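Local coordinates for ABC transporter substrate-binding protein (Rhizobium radiobacter, PDB 6TFX) that captures the mannityl-opine mannopinic acid between its lobes, as the solute-binding protein of a bacterial ABC import system, at residues A208-A213 with G217-E222; Q228-R233 with T463-N468; L250-I255 with Q398-A403; V382-A387 with Q411-S416. One frame throughout, in Å; residues are numbered along the deposited sequence.

In the fold
All four contacts reach the same mixed sheet, in two pairs. Contacts 1 and 2 adjoin: strands 221-223 and 454-467 are neighbours, and helices 207-215 and 228-235 pack beside them. Contacts 3 and 4 lie about 31 and 28 Å (centre to centre) from contact 2, around strands 240-255 and 381-386, and both touch the bound opine. Contact 1 is partly buried, with exposed residues at its helix end and a pair of carboxylates; the other three are buried. Contact 2 rests on a single indole. Contact 3 is an aromatic cluster with a bridging water, whereas contact 4 is hydrocarbon and ring packing that includes a tyrosine bound to the ligand.

Contact 1. Residues A208-A213 with G217-E222; sequences AARDLA and GELDVE
Asp211 and Glu222 bring their carboxylates together, OD1 of Asp211 lying 3.0 Å from OE2 of Glu222 with the two planes nearly perpendicular (83°). Both atoms are acceptors, so such closeness would probably raise the pKa of one of the acids. Asp211 OD1 also accepts a hydrogen bond from Trp230 NE1. Glu222 starts in the crowded position between its backbone N and carbonyl carbon (chi1 75°), then runs extended from strand 221-223 toward the helix. There OE2 meets the aliphatic part of Arg210, 3.4 Å from CG, and not its charged end. The Arg210 chain turns at chi3 (-35°) and carries its guanidinium past the acid, where NE binds Leu204 O and NH1 binds Gln223 O. Below this polar layer, Leu219 CD1 sits 3.8 Å from Ala213 CB and touches Arg210 O, filling the angle between helix and returning chain. Glu218 lays its carboxylate alongside the last helical turn, OE1 3.6 Å from Ala213 CB, and that end is held by Arg202 and Ser216. Ala213 O accepts Glu218 N at 2.9 Å and, weakly, Leu219 N at 3.4 Å. Gly217, with positive phi and bonds back into the last turn, closes helix 207-215 as a Schellman motif, after which the chain turns into strand 221-223.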
# COMPACT_ATOMS: atom_id res chain seq x y z
N ALA A 208 20.11 -10.91 -6.02
CA ALA A 208 21.22 -11.27 -6.92
C ALA A 208 20.70 -11.93 -8.21
O ALA A 208 21.15 -11.56 -9.30
CB ALA A 208 22.21 -12.19 -6.20
N ALA A 209 19.73 -12.86 -8.10
CA ALA A 209 19.14 -13.54 -9.28
C ALA A 209 18.35 -12.53 -10.13
O ALA A 209 18.42 -12.58 -11.37
CB ALA A 209 18.23 -14.67 -8.83
N ARG A 210 17.60 -11.61 -9.48
CA ARG A 210 16.85 -10.59 -10.21
C ARG A 210 17.79 -9.68 -11.02
O ARG A 210 17.55 -9.45 -12.21
CB ARG A 210 15.97 -9.77 -9.25
CG ARG A 210 14.87 -8.94 -9.94
CD ARG A 210 14.09 -8.05 -8.95
NE ARG A 210 13.94 -8.71 -7.65
CZ ARG A 210 14.19 -8.16 -6.47
NH1 ARG A 210 14.51 -6.87 -6.38
NH2 ARG A 210 14.07 -8.88 -5.37
N ASP A 211 18.86 -9.17 -10.37
CA ASP A 211 19.86 -8.29 -11.02
C ASP A 211 20.53 -9.03 -12.20
O ASP A 211 20.65 -8.45 -13.28
CB ASP A 211 20.92 -7.82 -10.00
CG ASP A 211 20.47 -6.70 -9.05
OD1 ASP A 211 19.45 -6.03 -9.34
OD2 ASP A 211 21.16 -6.48 -8.01
N LEU A 212 20.86 -10.32 -12.02
CA LEU A 212 21.50 -11.12 -13.06
C LEU A 212 20.57 -11.26 -14.27
O LEU A 212 21.02 -11.08 -15.41
CB LEU A 212 21.94 -12.49 -12.52
CG LEU A 212 22.77 -13.39 -13.47
CD1 LEU A 212 24.13 -12.76 -13.81
CD2 LEU A 212 23.00 -14.76 -12.84
N ALA A 213 19.26 -11.54 -14.02
CA ALA A 213 18.27 -11.65 -15.10
C ALA A 213 18.10 -10.32 -15.85
O ALA A 213 17.97 -10.33 -17.06
CB ALA A 213 16.94 -12.14 -14.54
N GLY A 217 19.62 -9.47 -20.02
CA GLY A 217 18.58 -9.14 -20.99
C GLY A 217 17.32 -10.00 -20.89
O GLY A 217 16.50 -9.97 -21.81
N GLU A 218 17.16 -10.76 -19.80
CA GLU A 218 15.96 -11.59 -19.61
C GLU A 218 14.76 -10.73 -19.18
O GLU A 218 13.61 -11.12 -19.37
CB GLU A 218 16.18 -12.65 -18.51
CG GLU A 218 17.14 -13.77 -18.85
CD GLU A 218 17.51 -14.65 -17.67
OE1 GLU A 218 16.64 -14.91 -16.81
OE2 GLU A 218 18.69 -15.07 -17.61
N LEU A 219 15.04 -9.58 -18.53
CA LEU A 219 13.99 -8.69 -18.03
C LEU A 219 14.06 -7.33 -18.66
O LEU A 219 15.14 -6.76 -18.82
CB LEU A 219 14.09 -8.51 -16.48
CG LEU A 219 14.09 -9.75 -15.59
CD1 LEU A 219 14.41 -9.38 -14.13
CD2 LEU A 219 12.77 -10.49 -15.68
N ASP A 220 12.89 -6.76 -18.97
CA ASP A 220 12.82 -5.40 -19.46
C ASP A 220 12.69 -4.43 -18.28
O ASP A 220 13.01 -3.24 -18.39
CB ASP A 220 11.62 -5.25 -20.39
CG ASP A 220 11.69 -6.22 -21.55
OD1 ASP A 220 12.64 -6.10 -22.36
OD2 ASP A 220 10.81 -7.12 -21.63
N VAL A 221 12.15 -4.93 -17.16
CA VAL A 221 11.93 -4.14 -15.94
C VAL A 221 12.31 -4.99 -14.75
O VAL A 221 11.97 -6.17 -14.71
CB VAL A 221 10.43 -3.74 -15.81
CG1 VAL A 221 10.13 -3.02 -14.48
CG2 VAL A 221 9.98 -2.89 -16.98
N GLU A 222 12.94 -4.37 -13.74
CA GLU A 222 13.21 -5.09 -12.51
C GLU A 222 12.99 -4.20 -11.31
O GLU A 222 13.33 -3.00 -11.35
CB GLU A 222 14.60 -5.73 -12.47
CG GLU A 222 15.74 -4.75 -12.25
CD GLU A 222 16.97 -5.28 -11.53
OE1 GLU A 222 18.05 -4.67 -11.71
OE2 GLU A 222 16.87 -6.29 -10.79

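Contact 2. Residues Q228-R233 with T463-N468; sequences QRWLQR and TWARKN
The indole of Trp230 meets strand 463-467 with the outer end of its six-membered ring. At the edge, near the ring plane, lies the carbonyl carbon of Trp464, 4.4 Å from CH2. Ala465 CB approaches obliquely, 3.9 Å from CH2 of Trp230 and almost as near its CZ2, while Thr463 CB comes in at a similar slant 4.2 Å from CZ3. The ring gets there because CG stands anti to the backbone N (chi1 173°), sending the indole off helix 228-235 across the gap to the sheet; the segment axes are 10.2 Å apart and nearly parallel (14°). Thr463 turns its methine to the ring, while its OG1 bonds to Asn225 O in the loop before the helix. Trp464 points the other way, packing on Val221 and Met8. The helix thus covers one side of the sheet, within which Ala465 pairs through its backbone with Glu222. With no hydrogen bond across it and only 140 Å² buried, the contact is van der Waals packing with little directional preference; the orientation of the indole is probably helped by its NE1 bond to Asp211.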
# COMPACT_ATOMS: atom_id res chain seq x y z
N GLN A 228 21.35 2.99 -2.15
CA GLN A 228 21.95 3.87 -3.15
C GLN A 228 23.01 3.17 -4.02
O GLN A 228 23.19 3.55 -5.18
CB GLN A 228 22.51 5.16 -2.52
CG GLN A 228 23.62 4.94 -1.49
CD GLN A 228 24.02 6.27 -0.88
OE1 GLN A 228 24.32 7.23 -1.59
NE2 GLN A 228 24.01 6.35 0.44
N ARG A 229 23.64 2.12 -3.48
CA ARG A 229 24.67 1.34 -4.18
C ARG A 229 24.07 0.60 -5.39
O ARG A 229 24.69 0.56 -6.47
CB ARG A 229 25.34 0.37 -3.20
CG ARG A 229 26.30 1.10 -2.24
CD ARG A 229 26.27 0.54 -0.82
NE ARG A 229 26.79 1.51 0.16
CZ ARG A 229 26.03 2.31 0.92
NH1 ARG A 229 26.60 3.15 1.77
NH2 ARG A 229 24.71 2.26 0.82
N TRP A 230 22.85 0.06 -5.22
CA TRP A 230 22.13 -0.60 -6.30
C TRP A 230 21.77 0.49 -7.34
O TRP A 230 21.99 0.32 -8.54
CB TRP A 230 20.86 -1.29 -5.74
CG TRP A 230 19.98 -1.83 -6.82
CD1 TRP A 230 20.05 -3.07 -7.38
CD2 TRP A 230 18.94 -1.13 -7.51
NE1 TRP A 230 19.13 -3.18 -8.40
CE2 TRP A 230 18.44 -1.99 -8.51
CE3 TRP A 230 18.39 0.16 -7.40
CZ2 TRP A 230 17.42 -1.61 -9.39
CZ3 TRP A 230 17.37 0.54 -8.27
CH2 TRP A 230 16.91 -0.34 -9.25
N LEU A 231 21.24 1.62 -6.84
CA LEU A 231 20.84 2.77 -7.66
C LEU A 231 21.99 3.27 -8.54
O LEU A 231 21.79 3.45 -9.74
CB LEU A 231 20.28 3.87 -6.72
CG LEU A 231 19.86 5.22 -7.29
CD1 LEU A 231 18.60 5.11 -8.10
CD2 LEU A 231 19.61 6.21 -6.17
N GLN A 232 23.19 3.38 -7.97
CA GLN A 232 24.38 3.86 -8.69
C GLN A 232 24.90 2.85 -9.71
O GLN A 232 25.31 3.25 -10.81
CB GLN A 232 25.47 4.32 -7.71
CG GLN A 232 25.13 5.62 -6.95
CD GLN A 232 24.88 6.81 -7.86
OE1 GLN A 232 23.73 7.18 -8.13
NE2 GLN A 232 25.94 7.43 -8.35
N ARG A 233 24.85 1.54 -9.38
CA ARG A 233 25.30 0.45 -10.26
C ARG A 233 24.40 0.35 -11.50
O ARG A 233 24.88 0.02 -12.58
CB ARG A 233 25.33 -0.88 -9.49
CG ARG A 233 26.18 -1.97 -10.15
CD ARG A 233 25.92 -3.35 -9.57
NE ARG A 233 26.39 -3.49 -8.18
CZ ARG A 233 27.57 -4.00 -7.83
NH1 ARG A 233 28.43 -4.42 -8.75
NH2 ARG A 233 27.90 -4.10 -6.55
N THR A 463 11.45 1.90 -6.11
CA THR A 463 12.60 1.99 -7.03
C THR A 463 12.50 0.85 -8.03
O THR A 463 12.40 -0.31 -7.63
CB THR A 463 13.94 1.90 -6.27
OG1 THR A 463 13.91 0.75 -5.43
CG2 THR A 463 14.23 3.14 -5.45
N TRP A 464 12.53 1.18 -9.32
CA TRP A 464 12.42 0.17 -10.38
C TRP A 464 13.31 0.57 -11.54
O TRP A 464 13.41 1.76 -11.85
CB TRP A 464 10.95 0.08 -10.85
CG TRP A 464 10.01 -0.50 -9.83
CD1 TRP A 464 9.52 0.10 -8.70
CD2 TRP A 464 9.39 -1.78 -9.89
NE1 TRP A 464 8.69 -0.76 -8.02
CE2 TRP A 464 8.57 -1.92 -8.74
CE3 TRP A 464 9.40 -2.82 -10.84
CZ2 TRP A 464 7.79 -3.05 -8.51
CZ3 TRP A 464 8.65 -3.96 -10.59
CH2 TRP A 464 7.85 -4.06 -9.44
N ALA A 465 13.98 -0.42 -12.16
CA ALA A 465 14.86 -0.13 -13.30
C ALA A 465 14.21 -0.67 -14.57
O ALA A 465 13.49 -1.67 -14.54
CB ALA A 465 16.21 -0.79 -13.11
N ARG A 466 14.44 0.01 -15.68
CA ARG A 466 13.91 -0.44 -16.97
C ARG A 466 14.94 -0.11 -18.02
O ARG A 466 15.85 0.70 -17.79
CB ARG A 466 12.59 0.26 -17.32
CG ARG A 466 12.71 1.77 -17.51
CD ARG A 466 11.42 2.34 -18.03
NE ARG A 466 11.35 3.79 -17.84
CZ ARG A 466 11.68 4.68 -18.78
NH1 ARG A 466 12.13 4.27 -19.96
NH2 ARG A 466 11.58 5.97 -18.53
N LYS A 467 14.81 -0.73 -19.18
CA LYS A 467 15.66 -0.42 -20.32
C LYS A 467 15.05 0.82 -20.99
O LYS A 467 13.82 0.96 -20.98
CB LYS A 467 15.72 -1.63 -21.27
CG LYS A 467 16.42 -2.87 -20.66
CD LYS A 467 17.92 -2.65 -20.51
CE LYS A 467 18.58 -3.74 -19.70
NZ LYS A 467 20.00 -3.43 -19.42
N ASN A 468 15.88 1.74 -21.56
CA ASN A 468 15.31 2.95 -22.17
C ASN A 468 14.51 2.67 -23.46
O ASN A 468 13.89 3.60 -23.99
CB ASN A 468 16.36 4.06 -22.38
CG ASN A 468 17.45 3.73 -23.36
OD1 ASN A 468 17.53 2.63 -23.93
ND2 ASN A 468 18.33 4.69 -23.56

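Contact 3. Residues L250-I255 with Q398-A403; sequences LNLLHI and QFYHSA. With N72 ((2~{R})-2-[[(3~{R},4~{R},5~{S})-3,4,5,6-tetrakis(oxidanyl)-2-oxidanylidene-hexyl]amino]pentanedioic acid), chain C.
A water joins His254 to Phe399: it donates to Phe399 O at 2.7 Å and is hydrogen-bonded to His254 ND1 at 2.8 Å. It thereby occupies a carbonyl in the last turn of helix 392-400. The imidazole abuts two neighbouring rings of that turn. Its CE1 comes within 3.5 Å of Phe399 CD1, the planes nearly parallel (14°) but slid so far apart that the rings barely overlap. It meets the Tyr400 ring rim to rim, neither over the face of the other, with the planes 32° apart and His254 CE1 3.6 Å from OH. Phe399 CB in turn sits over the centre of the Tyr400 ring, 3.6 Å above its plane, so Tyr400 packs under the CB of its neighbour. His254, Phe399 and Tyr400 form an aromatic cluster that closes the C-terminal end of helix 392-400 onto strand 240-255, beside Cys418 and Cys453 of a magnesium site. Leu252, two residues back on the strand, faces Tyr400 from the opposite direction; its chi2 of 115° departs from a staggered value, and both methyls meet the phenol oxygen, CD2 at 3.4 Å from OH and CD1 at 3.6 Å. That hydroxyl is hydrogen-bonded to Val295 O, which probably helps fix the ring. Asn251, between Leu250 and Leu252, belongs instead to the pocket of the bound opine, and Leu252 pairs through its backbone with Tyr384 of the next strand.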
# COMPACT_ATOMS: atom_id res chain seq x y z
N LEU A 250 6.02 4.71 4.37
CA LEU A 250 6.66 4.92 5.68
C LEU A 250 6.77 3.61 6.43
O LEU A 250 5.75 2.91 6.60
CB LEU A 250 5.83 5.90 6.53
CG LEU A 250 6.26 6.14 7.99
CD1 LEU A 250 7.68 6.68 8.11
CD2 LEU A 250 5.29 7.08 8.68
N ASN A 251 7.98 3.34 6.95
CA ASN A 251 8.26 2.16 7.76
C ASN A 251 8.22 2.57 9.21
O ASN A 251 8.83 3.58 9.58
CB ASN A 251 9.67 1.65 7.44
CG ASN A 251 9.86 1.44 5.96
OD1 ASN A 251 10.64 2.16 5.29
ND2 ASN A 251 9.13 0.49 5.41
N LEU A 252 7.50 1.81 10.04
CA LEU A 252 7.46 2.09 11.47
C LEU A 252 7.63 0.79 12.22
O LEU A 252 7.24 -0.26 11.69
CB LEU A 252 6.09 2.63 11.89
CG LEU A 252 5.72 4.01 11.35
CD1 LEU A 252 4.52 3.91 10.39
CD2 LEU A 252 5.38 4.94 12.50
N LEU A 253 8.09 0.88 13.48
CA LEU A 253 8.05 -0.26 14.40
C LEU A 253 6.78 -0.03 15.21
O LEU A 253 6.73 0.92 16.02
CB LEU A 253 9.26 -0.22 15.37
CG LEU A 253 10.60 -0.48 14.74
CD1 LEU A 253 11.73 -0.08 15.70
CD2 LEU A 253 10.72 -1.96 14.37
N HIS A 254 5.73 -0.85 14.97
CA HIS A 254 4.47 -0.76 15.71
C HIS A 254 4.65 -1.68 16.91
O HIS A 254 4.88 -2.87 16.72
CB HIS A 254 3.30 -1.27 14.87
CG HIS A 254 3.07 -0.41 13.68
ND1 HIS A 254 2.23 0.70 13.74
CD2 HIS A 254 3.58 -0.50 12.43
CE1 HIS A 254 2.27 1.26 12.54
NE2 HIS A 254 3.06 0.57 11.70
N ILE A 255 4.57 -1.12 18.12
CA ILE A 255 4.83 -1.92 19.33
C ILE A 255 3.50 -2.30 19.97
O ILE A 255 2.72 -1.39 20.28
CB ILE A 255 5.69 -1.11 20.35
CG1 ILE A 255 7.07 -0.68 19.73
CG2 ILE A 255 5.88 -1.89 21.67
CD1 ILE A 255 7.73 0.49 20.63
N GLN A 398 -6.48 3.65 10.04
CA GLN A 398 -6.11 2.24 9.80
C GLN A 398 -5.05 1.68 10.74
O GLN A 398 -5.13 0.51 11.14
CB GLN A 398 -5.68 2.09 8.33
CG GLN A 398 -6.86 2.41 7.38
CD GLN A 398 -6.48 2.21 5.94
OE1 GLN A 398 -5.67 1.36 5.61
NE2 GLN A 398 -7.11 2.98 5.05
N PHE A 399 -4.05 2.50 11.06
CA PHE A 399 -2.94 2.02 11.89
C PHE A 399 -3.11 2.33 13.38
O PHE A 399 -2.46 1.64 14.20
CB PHE A 399 -1.64 2.67 11.42
CG PHE A 399 -1.10 2.08 10.16
CD1 PHE A 399 -0.27 0.95 10.20
CD2 PHE A 399 -1.45 2.61 8.92
CE1 PHE A 399 0.22 0.38 9.01
CE2 PHE A 399 -0.99 2.02 7.73
CZ PHE A 399 -0.13 0.93 7.78
N TYR A 400 -3.88 3.37 13.76
CA TYR A 400 -3.88 3.80 15.14
C TYR A 400 -5.24 3.94 15.84
O TYR A 400 -5.23 4.11 17.07
CB TYR A 400 -3.10 5.13 15.28
CG TYR A 400 -1.74 5.09 14.62
CD1 TYR A 400 -0.77 4.17 15.02
CD2 TYR A 400 -1.43 5.94 13.56
CE1 TYR A 400 0.48 4.11 14.40
CE2 TYR A 400 -0.19 5.89 12.93
CZ TYR A 400 0.75 4.94 13.32
OH TYR A 400 1.97 4.88 12.70
N HIS A 401 -6.38 3.89 15.12
CA HIS A 401 -7.67 4.01 15.82
C HIS A 401 -7.99 2.65 16.45
O HIS A 401 -7.72 1.62 15.83
CB HIS A 401 -8.77 4.42 14.85
CG HIS A 401 -10.06 4.73 15.53
ND1 HIS A 401 -10.91 3.73 15.98
CD2 HIS A 401 -10.58 5.93 15.89
CE1 HIS A 401 -11.94 4.36 16.55
NE2 HIS A 401 -11.79 5.68 16.51
N SER A 402 -8.53 2.63 17.68
CA SER A 402 -8.76 1.34 18.34
C SER A 402 -9.69 0.39 17.57
O SER A 402 -9.59 -0.84 17.76
CB SER A 402 -9.25 1.53 19.78
OG SER A 402 -10.58 2.00 19.72
N ALA A 403 -10.59 0.90 16.72
CA ALA A 403 -11.50 0.01 15.97
C ALA A 403 -10.68 -0.89 15.00
O ALA A 403 -11.12 -1.97 14.61
CB ALA A 403 -12.49 0.85 15.17
OAB N72 C . 12.86 -1.02 3.01
CAF N72 C . 11.47 -0.91 3.35
CAG N72 C . 10.48 -1.88 2.62
OAC N72 C . 11.03 -2.48 1.49
CAH N72 C . 9.07 -1.28 2.54
OAM N72 C . 8.83 0.05 2.78
CAI N72 C . 7.99 -1.31 1.48
OAD N72 C . 8.55 -1.37 0.19
CAJ N72 C . 6.88 -2.28 1.82
OAE N72 C . 6.70 -2.57 3.03
CAK N72 C . 6.04 -2.94 0.69
N N72 C . 4.68 -2.45 0.70
CA N72 C . 3.58 -3.29 0.99
C N72 C . 3.85 -4.64 1.58
O N72 C . 3.92 -5.08 2.80
CB N72 C . 2.47 -2.47 1.65
CG N72 C . 1.43 -3.18 2.52
CD N72 C . 0.07 -2.47 2.55
OE1 N72 C . -0.35 -1.79 1.56
OE2 N72 C . -0.64 -2.59 3.57
OXT N72 C . 3.94 -5.36 0.57
O HOH W 1 -0.19 0.46 15.16

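Contact 4. Residues V382-A387 with Q411-S416; sequences VLYGAA and QVVNFS. With N72 ((2~{R})-2-[[(3~{R},4~{R},5~{S})-3,4,5,6-tetrakis(oxidanyl)-2-oxidanylidene-hexyl]amino]pentanedioic acid), chain C.
This is a buried aromatic and aliphatic contact in which Val382 and Tyr384 of strand 381-386 pack on Phe415, in the loop between helices 392-400 and 422-430. Val382 CG1 makes a CH-pi contact over a face of the Phe415 ring, 4.1 Å from the centroid and 18° off the normal. The opposite face is covered by the carbonyl carbon of Val413, so the phenyl is clasped between strand and its own loop. At its far end Phe415 CE2 lies over one face of the Tyr384 ring, 3.6 Å from CD1; the planes are 42° apart, an oblique meeting. Val413 CG1 adds a looser touch, 4.0 Å from Tyr384 OH. With chi1 at -158°, roughly anti to its backbone N, Tyr384 crosses Phe415 and brings its hydroxyl to the opine. Its OH donates to the ligand carboxylate OE2 at 2.6 Å, the acceptor lying near the ring plane at the edge. His371 meets the phenol ring steeply, and Arg375 NH2 is hydrogen-bonded to the same hydroxyl. The hydrocarbon packing probably sets the tilt of the phenol, while the arginine would probably polarise the hydroxyl and so may strengthen its bond to the ligand.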
# COMPACT_ATOMS: atom_id res chain seq x y z
N VAL A 382 5.95 -5.03 15.17
CA VAL A 382 5.76 -5.27 13.74
C VAL A 382 6.43 -4.16 12.95
O VAL A 382 6.07 -2.99 13.12
CB VAL A 382 4.23 -5.34 13.41
CG1 VAL A 382 4.00 -5.43 11.89
CG2 VAL A 382 3.54 -6.51 14.13
N LEU A 383 7.40 -4.51 12.10
CA LEU A 383 8.04 -3.52 11.22
C LEU A 383 7.20 -3.56 9.92
O LEU A 383 7.30 -4.54 9.15
CB LEU A 383 9.52 -3.92 10.97
CG LEU A 383 10.23 -3.07 9.90
CD1 LEU A 383 10.29 -1.62 10.32
CD2 LEU A 383 11.61 -3.64 9.60
N TYR A 384 6.39 -2.53 9.69
CA TYR A 384 5.47 -2.50 8.56
C TYR A 384 5.78 -1.22 7.76
O TYR A 384 6.04 -0.16 8.35
CB TYR A 384 4.03 -2.40 9.10
CG TYR A 384 2.97 -2.86 8.13
CD1 TYR A 384 2.61 -4.21 8.05
CD2 TYR A 384 2.31 -1.95 7.30
CE1 TYR A 384 1.61 -4.64 7.17
CE2 TYR A 384 1.32 -2.37 6.41
CZ TYR A 384 1.01 -3.72 6.32
OH TYR A 384 -0.00 -4.16 5.50
N GLY A 385 5.71 -1.32 6.44
CA GLY A 385 5.98 -0.15 5.59
C GLY A 385 4.85 0.02 4.60
O GLY A 385 4.55 -0.90 3.84
N ALA A 386 4.21 1.19 4.60
CA ALA A 386 3.08 1.40 3.68
C ALA A 386 2.78 2.87 3.52
O ALA A 386 3.20 3.69 4.34
CB ALA A 386 1.83 0.72 4.25
N ALA A 387 2.00 3.17 2.48
CA ALA A 387 1.43 4.50 2.26
C ALA A 387 -0.07 4.31 2.05
O ALA A 387 -0.51 3.22 1.66
CB ALA A 387 2.05 5.20 1.05
N GLN A 411 -10.82 -5.11 12.35
CA GLN A 411 -9.36 -4.93 12.33
C GLN A 411 -8.83 -4.45 11.01
O GLN A 411 -9.34 -4.84 9.96
CB GLN A 411 -8.61 -6.20 12.74
CG GLN A 411 -8.66 -7.34 11.72
CD GLN A 411 -7.74 -8.46 12.18
OE1 GLN A 411 -7.79 -8.90 13.32
NE2 GLN A 411 -6.86 -8.91 11.30
N VAL A 412 -7.79 -3.59 11.06
CA VAL A 412 -7.13 -3.20 9.83
C VAL A 412 -5.64 -3.48 10.05
O VAL A 412 -5.21 -4.65 9.96
CB VAL A 412 -7.44 -1.77 9.33
CG1 VAL A 412 -7.02 -1.62 7.87
CG2 VAL A 412 -8.93 -1.43 9.48
N VAL A 413 -4.86 -2.43 10.42
CA VAL A 413 -3.41 -2.62 10.61
C VAL A 413 -2.93 -1.93 11.90
O VAL A 413 -1.76 -1.50 11.96
CB VAL A 413 -2.60 -2.18 9.36
CG1 VAL A 413 -2.70 -3.23 8.24
CG2 VAL A 413 -3.06 -0.82 8.84
N ASN A 414 -3.79 -1.92 12.95
CA ASN A 414 -3.38 -1.32 14.22
C ASN A 414 -2.71 -2.42 15.02
O ASN A 414 -3.31 -3.06 15.90
CB ASN A 414 -4.56 -0.67 14.95
CG ASN A 414 -4.19 -0.05 16.29
OD1 ASN A 414 -3.04 -0.17 16.78
ND2 ASN A 414 -5.18 0.62 16.92
N PHE A 415 -1.44 -2.64 14.70
CA PHE A 415 -0.63 -3.68 15.36
C PHE A 415 -0.20 -3.28 16.75
O PHE A 415 0.15 -4.15 17.55
CB PHE A 415 0.63 -3.96 14.54
CG PHE A 415 0.29 -4.46 13.15
CD1 PHE A 415 -0.29 -5.71 12.97
CD2 PHE A 415 0.56 -3.67 12.03
CE1 PHE A 415 -0.61 -6.17 11.68
CE2 PHE A 415 0.26 -4.15 10.75
CZ PHE A 415 -0.34 -5.37 10.59
N SER A 416 -0.15 -1.97 17.03
CA SER A 416 0.29 -1.50 18.35
C SER A 416 -0.80 -1.59 19.39
O SER A 416 -0.51 -1.47 20.58
CB SER A 416 0.78 -0.05 18.25
OG SER A 416 -0.30 0.79 17.89
OAB N72 C . 12.86 -1.02 3.01
CAF N72 C . 11.47 -0.91 3.35
CAG N72 C . 10.48 -1.88 2.62
OAC N72 C . 11.03 -2.48 1.49
CAH N72 C . 9.07 -1.28 2.54
OAM N72 C . 8.83 0.05 2.78
CAI N72 C . 7.99 -1.31 1.48
OAD N72 C . 8.55 -1.37 0.19
CAJ N72 C . 6.88 -2.28 1.82
OAE N72 C . 6.70 -2.57 3.03
CAK N72 C . 6.04 -2.94 0.69
N N72 C . 4.68 -2.45 0.70
CA N72 C . 3.58 -3.29 0.99
C N72 C . 3.85 -4.64 1.58
O N72 C . 3.92 -5.08 2.80
CB N72 C . 2.47 -2.47 1.65
CG N72 C . 1.43 -3.18 2.52
CD N72 C . 0.07 -2.47 2.55
OE1 N72 C . -0.35 -1.79 1.56
OE2 N72 C . -0.64 -2.59 3.57
OXT N72 C . 3.94 -5.36 0.57